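Local coordinates for protein guanine nucleotide exchange factor p115rhogef (Homo sapiens, PDB 1IAP) that is a Rho guanine nucleotide exchange factor whose RGS-like domain probably binds G protein alpha subunits and couples their signals to Rho activation, at residues Arg70-Asp82 / Arg95-Val107. Residues are numbered along the deposited sequence; the frame is centred on the assembly and turned at random.
Sequences RVPVPPNVAFELD and RRFVQEVVQSQQV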
loop_
_atom_site.group_PDB
_atom_site.type_symbol
_atom_site.label_atom_id
_atom_site.label_comp_id
_atom_site.label_asym_id
_atom_site.label_seq_id
_atom_site.Cartn_x
_atom_site.Cartn_y
_atom_site.Cartn_z
ATOM N N ARG A 70 -0.236 4.911 12.077
ATOM C CA ARG A 70 -1.261 4.177 12.807
ATOM C C ARG A 70 -2.624 4.281 12.148
ATOM O O ARG A 70 -3.079 5.374 11.799
ATOM C CB ARG A 70 -1.361 4.659 14.255
ATOM C CG ARG A 70 -2.216 3.748 15.134
ATOM C CD ARG A 70 -2.150 4.161 16.599
ATOM N NE ARG A 70 -2.477 3.044 17.482
ATOM C CZ ARG A 70 -3.602 2.935 18.180
ATOM N NH1 ARG A 70 -4.530 3.881 18.113
ATOM N NH2 ARG A 70 -3.807 1.862 18.933
ATOM N N VAL A 71 -3.237 3.123 11.927
ATOM C CA VAL A 71 -4.562 3.046 11.329
ATOM C C VAL A 71 -5.552 2.770 12.460
ATOM O O VAL A 71 -5.156 2.304 13.530
ATOM C CB VAL A 71 -4.654 1.896 10.288
ATOM C CG1 VAL A 71 -3.636 2.099 9.170
ATOM C CG2 VAL A 71 -4.441 0.543 10.957
ATOM N N PRO A 72 -6.835 3.123 12.270
ATOM C CA PRO A 72 -7.826 2.866 13.323
ATOM C C PRO A 72 -7.961 1.350 13.522
ATOM O O PRO A 72 -8.406 0.622 12.631
ATOM C CB PRO A 72 -9.102 3.509 12.763
ATOM C CG PRO A 72 -8.887 3.500 11.270
ATOM C CD PRO A 72 -7.433 3.871 11.150
ATOM N N VAL A 73 -7.524 0.889 14.689
ATOM C CA VAL A 73 -7.527 -0.530 15.031
ATOM C C VAL A 73 -8.806 -0.989 15.726
ATOM O O VAL A 73 -9.333 -0.291 16.590
ATOM C CB VAL A 73 -6.331 -0.858 15.967
ATOM C CG1 VAL A 73 -6.186 -2.370 16.156
ATOM C CG2 VAL A 73 -5.041 -0.255 15.420
ATOM N N PRO A 74 -9.351 -2.148 15.318
ATOM C CA PRO A 74 -10.571 -2.660 15.948
ATOM C C PRO A 74 -10.273 -2.885 17.432
ATOM O O PRO A 74 -9.309 -3.570 17.778
ATOM C CB PRO A 74 -10.789 -3.985 15.221
ATOM C CG PRO A 74 -10.272 -3.693 13.857
ATOM C CD PRO A 74 -8.985 -2.971 14.151
ATOM N N PRO A 75 -11.076 -2.286 18.324
ATOM C CA PRO A 75 -10.879 -2.428 19.772
ATOM C C PRO A 75 -10.557 -3.841 20.262
ATOM O O PRO A 75 -9.707 -4.011 21.135
ATOM C CB PRO A 75 -12.182 -1.871 20.361
ATOM C CG PRO A 75 -13.140 -1.859 19.213
ATOM C CD PRO A 75 -12.293 -1.513 18.041
ATOM N N ASN A 76 -11.187 -4.848 19.661
ATOM C CA ASN A 76 -10.946 -6.242 20.029
ATOM C C ASN A 76 -9.501 -6.650 19.734
ATOM O O ASN A 76 -8.855 -7.310 20.551
ATOM C CB ASN A 76 -11.903 -7.175 19.277
ATOM C CG ASN A 76 -13.360 -6.877 19.569
ATOM O OD1 ASN A 76 -14.117 -6.486 18.677
ATOM N ND2 ASN A 76 -13.763 -7.056 20.821
ATOM N N VAL A 77 -9.004 -6.260 18.563
ATOM C CA VAL A 77 -7.638 -6.576 18.158
ATOM C C VAL A 77 -6.619 -5.895 19.062
ATOM O O VAL A 77 -5.671 -6.533 19.521
ATOM C CB VAL A 77 -7.391 -6.182 16.686
ATOM C CG1 VAL A 77 -5.905 -6.248 16.348
ATOM C CG2 VAL A 77 -8.167 -7.113 15.774
ATOM N N ALA A 78 -6.824 -4.604 19.321
ATOM C CA ALA A 78 -5.931 -3.826 20.177
ATOM C C ALA A 78 -5.881 -4.411 21.588
ATOM O O ALA A 78 -4.820 -4.474 22.210
ATOM C CB ALA A 78 -6.386 -2.371 20.229
ATOM N N PHE A 79 -7.040 -4.846 22.075
ATOM C CA PHE A 79 -7.172 -5.449 23.403
ATOM C C PHE A 79 -6.371 -6.752 23.468
ATOM O O PHE A 79 -5.603 -6.974 24.408
ATOM C CB PHE A 79 -8.662 -5.700 23.690
ATOM C CG PHE A 79 -8.933 -6.470 24.957
ATOM C CD1 PHE A 79 -9.194 -5.804 26.152
ATOM C CD2 PHE A 79 -8.949 -7.866 24.950
ATOM C CE1 PHE A 79 -9.468 -6.517 27.324
ATOM C CE2 PHE A 79 -9.221 -8.587 26.117
ATOM C CZ PHE A 79 -9.480 -7.911 27.304
ATOM N N GLU A 80 -6.537 -7.594 22.451
ATOM C CA GLU A 80 -5.840 -8.876 22.383
ATOM C C GLU A 80 -4.338 -8.721 22.172
ATOM O O GLU A 80 -3.552 -9.471 22.750
ATOM C CB GLU A 80 -6.434 -9.750 21.279
ATOM C CG GLU A 80 -7.863 -10.195 21.546
ATOM C CD GLU A 80 -8.419 -11.067 20.437
ATOM O OE1 GLU A 80 -8.175 -12.293 20.461
ATOM O OE2 GLU A 80 -9.100 -10.525 19.539
ATOM N N LEU A 81 -3.942 -7.754 21.347
ATOM C CA LEU A 81 -2.528 -7.507 21.089
ATOM C C LEU A 81 -1.799 -7.110 22.367
ATOM O O LEU A 81 -0.700 -7.599 22.642
ATOM C CB LEU A 81 -2.347 -6.417 20.029
ATOM C CG LEU A 81 -2.572 -6.878 18.588
ATOM C CD1 LEU A 81 -2.531 -5.692 17.642
ATOM C CD2 LEU A 81 -1.508 -7.908 18.214
ATOM N N ASP A 82 -2.430 -6.248 23.158
ATOM C CA ASP A 82 -1.839 -5.789 24.410
ATOM C C ASP A 82 -1.768 -6.890 25.467
ATOM O O ASP A 82 -1.190 -6.695 26.538
ATOM C CB ASP A 82 -2.618 -4.588 24.956
ATOM C CG ASP A 82 -2.544 -3.373 24.042
ATOM O OD1 ASP A 82 -1.695 -3.352 23.125
ATOM O OD2 ASP A 82 -3.340 -2.432 24.245
ATOM N N ARG A 95 -3.243 -14.397 11.336
ATOM C CA ARG A 95 -4.071 -14.196 10.149
ATOM C C ARG A 95 -5.370 -13.491 10.531
ATOM O O ARG A 95 -5.857 -12.646 9.786
ATOM C CB ARG A 95 -4.388 -15.527 9.466
ATOM C CG ARG A 95 -3.167 -16.281 8.971
ATOM C CD ARG A 95 -3.555 -17.569 8.260
ATOM N NE ARG A 95 -2.449 -18.525 8.233
ATOM C CZ ARG A 95 -1.333 -18.372 7.526
ATOM N NH1 ARG A 95 -1.159 -17.300 6.765
ATOM N NH2 ARG A 95 -0.372 -19.283 7.606
ATOM N N ARG A 96 -5.924 -13.838 11.694
ATOM C CA ARG A 96 -7.163 -13.220 12.169
ATOM C C ARG A 96 -6.963 -11.731 12.422
ATOM O O ARG A 96 -7.787 -10.917 12.009
ATOM C CB ARG A 96 -7.665 -13.891 13.453
ATOM C CG ARG A 96 -8.060 -15.348 13.295
ATOM C CD ARG A 96 -8.695 -15.880 14.571
ATOM N NE ARG A 96 -8.902 -17.326 14.517
ATOM C CZ ARG A 96 -9.830 -17.980 15.212
ATOM N NH1 ARG A 96 -10.653 -17.322 16.019
ATOM N NH2 ARG A 96 -9.923 -19.299 15.114
ATOM N N PHE A 97 -5.881 -11.388 13.120
ATOM C CA PHE A 97 -5.563 -9.990 13.416
ATOM C C PHE A 97 -5.409 -9.194 12.122
ATOM O O PHE A 97 -5.948 -8.097 11.993
ATOM C CB PHE A 97 -4.274 -9.880 14.236
ATOM C CG PHE A 97 -4.433 -10.255 15.687
ATOM C CD1 PHE A 97 -5.679 -10.217 16.303
ATOM C CD2 PHE A 97 -3.328 -10.638 16.440
ATOM C CE1 PHE A 97 -5.822 -10.555 17.645
ATOM C CE2 PHE A 97 -3.462 -10.977 17.781
ATOM C CZ PHE A 97 -4.711 -10.935 18.385
ATOM N N VAL A 98 -4.680 -9.760 11.165
ATOM C CA VAL A 98 -4.469 -9.108 9.877
ATOM C C VAL A 98 -5.788 -8.908 9.129
ATOM O O VAL A 98 -6.082 -7.800 8.683
ATOM C CB VAL A 98 -3.475 -9.907 8.993
ATOM C CG1 VAL A 98 -3.396 -9.303 7.596
ATOM C CG2 VAL A 98 -2.105 -9.904 9.626
ATOM N N GLN A 99 -6.590 -9.967 9.014
ATOM C CA GLN A 99 -7.874 -9.875 8.317
ATOM C C GLN A 99 -8.842 -8.885 8.970
ATOM O O GLN A 99 -9.551 -8.158 8.273
ATOM C CB GLN A 99 -8.532 -11.255 8.192
ATOM C CG GLN A 99 -7.698 -12.304 7.452
ATOM C CD GLN A 99 -7.424 -11.968 5.987
ATOM O OE1 GLN A 99 -7.367 -10.801 5.592
ATOM N NE2 GLN A 99 -7.234 -13.005 5.177
ATOM N N GLU A 100 -8.871 -8.857 10.303
ATOM C CA GLU A 100 -9.749 -7.940 11.032
ATOM C C GLU A 100 -9.289 -6.498 10.859
ATOM O O GLU A 100 -10.108 -5.582 10.771
ATOM C CB GLU A 100 -9.797 -8.287 12.521
ATOM C CG GLU A 100 -10.611 -9.527 12.854
ATOM C CD GLU A 100 -10.785 -9.723 14.354
ATOM O OE1 GLU A 100 -11.517 -8.924 14.979
ATOM O OE2 GLU A 100 -10.187 -10.671 14.907
ATOM N N VAL A 101 -7.976 -6.299 10.841
ATOM C CA VAL A 101 -7.416 -4.967 10.658
ATOM C C VAL A 101 -7.709 -4.487 9.235
ATOM O O VAL A 101 -8.123 -3.348 9.033
ATOM C CB VAL A 101 -5.893 -4.948 10.900
ATOM C CG1 VAL A 101 -5.285 -3.661 10.341
ATOM C CG2 VAL A 101 -5.593 -5.057 12.398
ATOM N N VAL A 102 -7.508 -5.371 8.261
ATOM C CA VAL A 102 -7.745 -5.051 6.854
ATOM C C VAL A 102 -9.221 -4.758 6.607
ATOM O O VAL A 102 -9.561 -3.824 5.886
ATOM C CB VAL A 102 -7.291 -6.199 5.922
ATOM C CG1 VAL A 102 -7.731 -5.934 4.477
ATOM C CG2 VAL A 102 -5.783 -6.347 5.974
ATOM N N GLN A 103 -10.095 -5.529 7.248
ATOM C CA GLN A 103 -11.534 -5.344 7.087
ATOM C C GLN A 103 -11.952 -3.944 7.538
ATOM O O GLN A 103 -12.740 -3.279 6.862
ATOM C CB GLN A 103 -12.295 -6.419 7.874
ATOM C CG GLN A 103 -13.726 -6.649 7.412
ATOM C CD GLN A 103 -14.693 -5.588 7.909
ATOM O OE1 GLN A 103 -15.482 -5.042 7.138
ATOM N NE2 GLN A 103 -14.640 -5.300 9.205
ATOM N N SER A 104 -11.381 -3.486 8.650
ATOM C CA SER A 104 -11.687 -2.166 9.199
ATOM C C SER A 104 -11.141 -0.979 8.397
ATOM O O SER A 104 -11.410 0.176 8.738
ATOM C CB SER A 104 -11.206 -2.073 10.650
ATOM O OG SER A 104 -9.815 -2.329 10.747
ATOM N N GLN A 105 -10.356 -1.253 7.356
ATOM C CA GLN A 105 -9.792 -0.188 6.523
ATOM C C GLN A 105 -10.536 -0.077 5.190
ATOM O O GLN A 105 -10.378 0.908 4.468
ATOM C CB GLN A 105 -8.305 -0.445 6.227
ATOM C CG GLN A 105 -7.436 -0.775 7.427
ATOM C CD GLN A 105 -7.423 0.313 8.478
ATOM O OE1 GLN A 105 -7.180 1.484 8.178
ATOM N NE2 GLN A 105 -7.672 -0.071 9.726
ATOM N N GLN A 106 -11.338 -1.089 4.868
ATOM C CA GLN A 106 -12.087 -1.124 3.610
ATOM C C GLN A 106 -12.899 0.125 3.280
ATOM O O GLN A 106 -12.908 0.564 2.131
ATOM C CB GLN A 106 -12.983 -2.367 3.547
ATOM C CG GLN A 106 -12.217 -3.683 3.440
ATOM C CD GLN A 106 -11.282 -3.725 2.240
ATOM O OE1 GLN A 106 -10.080 -3.954 2.384
ATOM N NE2 GLN A 106 -11.832 -3.505 1.048
ATOM N N VAL A 107 -13.571 0.702 4.275
ATOM C CA VAL A 107 -14.371 1.905 4.048
ATOM C C VAL A 107 -13.520 3.094 3.584
ATOM O O VAL A 107 -13.816 3.705 2.559
ATOM C CB VAL A 107 -15.187 2.304 5.307
ATOM C CG1 VAL A 107 -15.820 3.685 5.123
ATOM C CG2 VAL A 107 -16.279 1.274 5.566
#
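Phe-97 reaches from helix 95-103 to helix 75-81 and meets Val-77, Glu-80 and Leu-81. This is a near-antiparallel helix pair in the all-helical RGS-like domain, with the axes of these short segments crossing at -147° and 10.1 Å apart at closest approach. Leu-81 CG lies over one face of the Phe-97 ring, offset toward the rim, with Leu-81 CD2 3.7 Å from Phe-97 CE2. The Glu-80 carboxylate carbon sits at the ring edge, in plane, and its carboxylate stands nearly upright to the ring (82°). Glu-80 CB packs obliquely on Phe-97 CZ at 3.6 Å. Val-77 runs past the ring in the opposite direction. Its CG1, anti to the backbone N (chi1 169°), touches both Phe-97 CD1 and Val-101 CG2. Val-77 CG2 rests on Glu-100 CB at 3.8 Å. With an alanine at Phe-97, Leu-81 CD2 and Glu-80 CB are likely to lose their aromatic partner and a gap to open between the helices. Val-101 also touches Cys-36 of helix 32-43 and Leu-63 of helix 48-63, which joins the pair to both helices. Pro-74, at the N-cap position of helix 75-81, sets its CG 3.4 Å from Ser-104 OG. Ser-104 OG donates to Val-101 O at 2.6 Å, tilted from the carbonyl plane. Gln-105 bends at chi2 and crosses Val-71 at about a right angle, and its NE2 donates weakly to Pro-72 O at 3.1 Å.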